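Local coordinates for protein putative oxidoreductase (Salmonella enterica subsp. enterica serovar Typhimurium, PDB 3NX4) that binds NADP and probably works as an NADPH-dependent acryloyl-CoA reductase of the medium-chain dehydrogenase/reductase family, at residues C134-E139 with W279-K284. Residues are numbered along the deposited sequence; the frame is centred on the assembly and turned at random.
Sequences CVMALE and WARLVK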
ATOM      1  N   CYS A 134      -5.892 -11.707  -3.185  1.00 23.72           N
ATOM      2  CA  CYS A 134      -5.114 -11.221  -2.038  1.00 25.92           C
ATOM      3  C   CYS A 134      -3.837 -12.018  -1.876  1.00 25.02           C
ATOM      4  O   CYS A 134      -2.774 -11.464  -1.643  1.00 24.19           O
ATOM      5  CB  CYS A 134      -5.923 -11.303  -0.741  1.00 28.42           C
ATOM      6  SG  CYS A 134      -7.271 -10.120  -0.646  1.00 28.79           S
ATOM      7  N   VAL A 135      -3.943 -13.332  -2.008  1.00 20.40           N
ATOM      8  CA  VAL A 135      -2.760 -14.176  -1.972  1.00 23.00           C
ATOM      9  C   VAL A 135      -1.778 -13.778  -3.093  1.00 27.01           C
ATOM     10  O   VAL A 135      -0.567 -13.712  -2.887  1.00 25.36           O
ATOM     11  CB  VAL A 135      -3.162 -15.653  -2.083  1.00 21.82           C
ATOM     12  CG1 VAL A 135      -1.943 -16.528  -2.315  1.00 24.09           C
ATOM     13  CG2 VAL A 135      -3.935 -16.080  -0.809  1.00 20.07           C
HETATM   14  N   MSE A 136      -2.303 -13.489  -4.276  1.00 23.70           N
HETATM   15  CA  MSE A 136      -1.437 -13.101  -5.386  1.00 22.57           C
HETATM   16  C   MSE A 136      -0.723 -11.763  -5.127  1.00 20.32           C
HETATM   17  O   MSE A 136       0.430 -11.567  -5.530  1.00 26.47           O
HETATM   18  CB  MSE A 136      -2.242 -13.080  -6.686  1.00 26.84           C
HETATM   19  CG  MSE A 136      -2.564 -14.485  -7.185  1.00 26.11           C
HETATM   20 SE   MSE A 136      -3.919 -14.494  -8.627  0.75 34.42          SE
HETATM   21  CE  MSE A 136      -3.009 -13.415  -9.941  1.00 35.68           C
ATOM     22  N   ALA A 137      -1.403 -10.856  -4.434  1.00 21.15           N
ATOM     23  CA  ALA A 137      -0.801  -9.590  -4.013  1.00 22.98           C
ATOM     24  C   ALA A 137       0.377  -9.808  -3.064  1.00 25.22           C
ATOM     25  O   ALA A 137       1.421  -9.169  -3.200  1.00 25.35           O
ATOM     26  CB  ALA A 137      -1.849  -8.692  -3.362  1.00 22.10           C
ATOM     27  N   LEU A 138       0.216 -10.703  -2.095  1.00 24.43           N
ATOM     28  CA  LEU A 138       1.323 -11.026  -1.199  1.00 22.42           C
ATOM     29  C   LEU A 138       2.498 -11.581  -1.995  1.00 21.74           C
ATOM     30  O   LEU A 138       3.653 -11.216  -1.758  1.00 20.80           O
ATOM     31  CB  LEU A 138       0.881 -12.042  -0.137  1.00 24.68           C
ATOM     32  CG  LEU A 138      -0.180 -11.578   0.863  1.00 26.42           C
ATOM     33  CD1 LEU A 138      -0.372 -12.637   1.952  1.00 22.05           C
ATOM     34  CD2 LEU A 138       0.196 -10.255   1.498  1.00 23.86           C
ATOM     35  N   GLU A 139       2.199 -12.470  -2.943  1.00 24.67           N
ATOM     36  CA  GLU A 139       3.227 -13.008  -3.827  1.00 24.72           C
ATOM     37  C   GLU A 139       3.928 -11.914  -4.656  1.00 22.92           C
ATOM     38  O   GLU A 139       5.160 -11.920  -4.789  1.00 27.04           O
ATOM     39  CB  GLU A 139       2.637 -14.088  -4.747  1.00 27.26           C
ATOM     40  CG  GLU A 139       2.240 -15.343  -4.011  1.00 23.40           C
ATOM     41  CD  GLU A 139       1.489 -16.352  -4.876  1.00 33.17           C
ATOM     42  OE1 GLU A 139       1.073 -16.003  -6.007  1.00 30.62           O
ATOM     43  OE2 GLU A 139       1.323 -17.505  -4.419  1.00 30.02           O
ATOM     44  N   TRP A 279      -8.577 -17.771 -11.348  1.00 27.43           N
ATOM     45  CA  TRP A 279      -9.388 -18.990 -11.429  1.00 32.13           C
ATOM     46  C   TRP A 279      -8.513 -20.226 -11.622  1.00 28.33           C
ATOM     47  O   TRP A 279      -8.683 -21.229 -10.946  1.00 31.73           O
ATOM     48  CB  TRP A 279     -10.473 -18.884 -12.520  1.00 32.42           C
ATOM     49  CG  TRP A 279     -11.621 -18.039 -12.071  1.00 28.46           C
ATOM     50  CD1 TRP A 279     -11.932 -16.781 -12.508  1.00 31.46           C
ATOM     51  CD2 TRP A 279     -12.575 -18.359 -11.043  1.00 27.84           C
ATOM     52  NE1 TRP A 279     -13.036 -16.311 -11.836  1.00 29.08           N
ATOM     53  CE2 TRP A 279     -13.446 -17.255 -10.926  1.00 26.72           C
ATOM     54  CE3 TRP A 279     -12.788 -19.478 -10.226  1.00 25.33           C
ATOM     55  CZ2 TRP A 279     -14.514 -17.235 -10.029  1.00 27.07           C
ATOM     56  CZ3 TRP A 279     -13.859 -19.459  -9.322  1.00 28.15           C
ATOM     57  CH2 TRP A 279     -14.704 -18.343  -9.233  1.00 30.42           C
ATOM     58  N   ALA A 280      -7.555 -20.138 -12.536  1.00 32.47           N
ATOM     59  CA  ALA A 280      -6.618 -21.235 -12.729  1.00 29.49           C
ATOM     60  C   ALA A 280      -5.876 -21.584 -11.425  1.00 30.87           C
ATOM     61  O   ALA A 280      -5.677 -22.756 -11.121  1.00 33.28           O
ATOM     62  CB  ALA A 280      -5.632 -20.894 -13.838  1.00 31.77           C
ATOM     63  N   ARG A 281      -5.472 -20.572 -10.657  1.00 25.32           N
ATOM     64  CA  ARG A 281      -4.750 -20.817  -9.395  1.00 26.65           C
ATOM     65  C   ARG A 281      -5.657 -21.471  -8.346  1.00 32.81           C
ATOM     66  O   ARG A 281      -5.233 -22.369  -7.615  1.00 33.06           O
ATOM     67  CB  ARG A 281      -4.148 -19.520  -8.825  1.00 22.37           C
ATOM     68  CG  ARG A 281      -2.882 -19.003  -9.565  1.00 24.65           C
ATOM     69  CD  ARG A 281      -1.634 -19.811  -9.228  1.00 30.52           C
ATOM     70  NE  ARG A 281      -1.398 -19.931  -7.781  1.00 30.94           N
ATOM     71  CZ  ARG A 281      -0.717 -19.050  -7.049  1.00 32.33           C
ATOM     72  NH1 ARG A 281      -0.191 -17.978  -7.625  1.00 27.25           N
ATOM     73  NH2 ARG A 281      -0.552 -19.245  -5.738  1.00 28.55           N
ATOM     74  N   LEU A 282      -6.899 -21.008  -8.269  1.00 28.81           N
ATOM     75  CA  LEU A 282      -7.876 -21.603  -7.364  1.00 30.95           C
ATOM     76  C   LEU A 282      -8.055 -23.101  -7.629  1.00 34.36           C
ATOM     77  O   LEU A 282      -8.039 -23.911  -6.706  1.00 29.08           O
ATOM     78  CB  LEU A 282      -9.221 -20.876  -7.479  1.00 30.15           C
ATOM     79  CG  LEU A 282      -9.269 -19.516  -6.764  1.00 24.84           C
ATOM     80  CD1 LEU A 282     -10.411 -18.692  -7.324  1.00 28.59           C
ATOM     81  CD2 LEU A 282      -9.410 -19.696  -5.241  1.00 26.34           C
ATOM     82  N   VAL A 283      -8.219 -23.471  -8.891  1.00 35.04           N
ATOM     83  CA  VAL A 283      -8.393 -24.877  -9.212  1.00 38.67           C
ATOM     84  C   VAL A 283      -7.190 -25.663  -8.700  1.00 36.27           C
ATOM     85  O   VAL A 283      -7.322 -26.773  -8.191  1.00 35.38           O
ATOM     86  CB  VAL A 283      -8.584 -25.092 -10.723  1.00 42.05           C
ATOM     87  CG1 VAL A 283      -8.578 -26.576 -11.049  1.00 44.16           C
ATOM     88  CG2 VAL A 283      -9.886 -24.443 -11.171  1.00 36.38           C
ATOM     89  N   LYS A 284      -6.013 -25.064  -8.813  1.00 32.90           N
ATOM     90  CA  LYS A 284      -4.788 -25.731  -8.398  1.00 39.43           C
ATOM     91  C   LYS A 284      -4.587 -25.738  -6.883  1.00 39.74           C
ATOM     92  O   LYS A 284      -4.135 -26.735  -6.321  1.00 35.79           O
ATOM     93  CB  LYS A 284      -3.580 -25.083  -9.089  1.00 51.16           C
ATOM     94  CG  LYS A 284      -2.238 -25.675  -8.697  1.00 60.71           C
ATOM     95  CD  LYS A 284      -1.089 -24.996  -9.439  1.00 68.86           C
ATOM     96  CE  LYS A 284      -0.922 -23.529  -9.025  1.00 71.09           C
ATOM     97  NZ  LYS A 284      -0.266 -23.345  -7.690  1.00 63.11           N
TER
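Arg281 and Glu139 meet in a bidentate salt bridge that ties helix 272-285 to the last turn of helix 118-140 in this medium-chain dehydrogenase/reductase fold. Helix 118-140 packs on the six-stranded parallel sheet of the Rossmann-type nucleotide-binding domain, where Cys134 and Ala137 touch Ala238 of strand 235-239. The guanidinium comes end-on: NH1 of Arg281 reaches OE1 of Glu139 at 2.8 Å, and NH2 of Arg281 reaches OE2 of Glu139 at 2.9 Å. Both bonds are close to straight, the first at 173°, and each oxygen receives its hydrogen on the syn lone pair. The two flat groups lie nearly in one plane, 18° apart, so the paired bonds resist rotation of either group about its axis. NE of Arg281 forms a second salt bridge, with OD2 of Asp285, one turn further along; two carboxylates thus share one cation and probably help keep it charged.

The two side chains get there differently. Glu139 runs out extended past CG (chi2 173°), while Arg281 folds at chi2 and chi3, carrying its guanidinium across the gap between the helices. That gap is wide: the CA atoms of Met136 and Arg281 are 9.3 Å apart, and the long side chains, not the backbones, bridge it. Val135 directs its CB at 279-284, but CG1 of Val135 comes no closer than 4.6 Å to NH2 of Arg281; Leu170 packs against both Val135 and Arg281. Met136, a selenomethionine, packs against Arg274, Glu277 and Ala278 on earlier turns of helix 272-285. CG of Met136 approaches NH1 of Arg281 obliquely, at 4.2 Å.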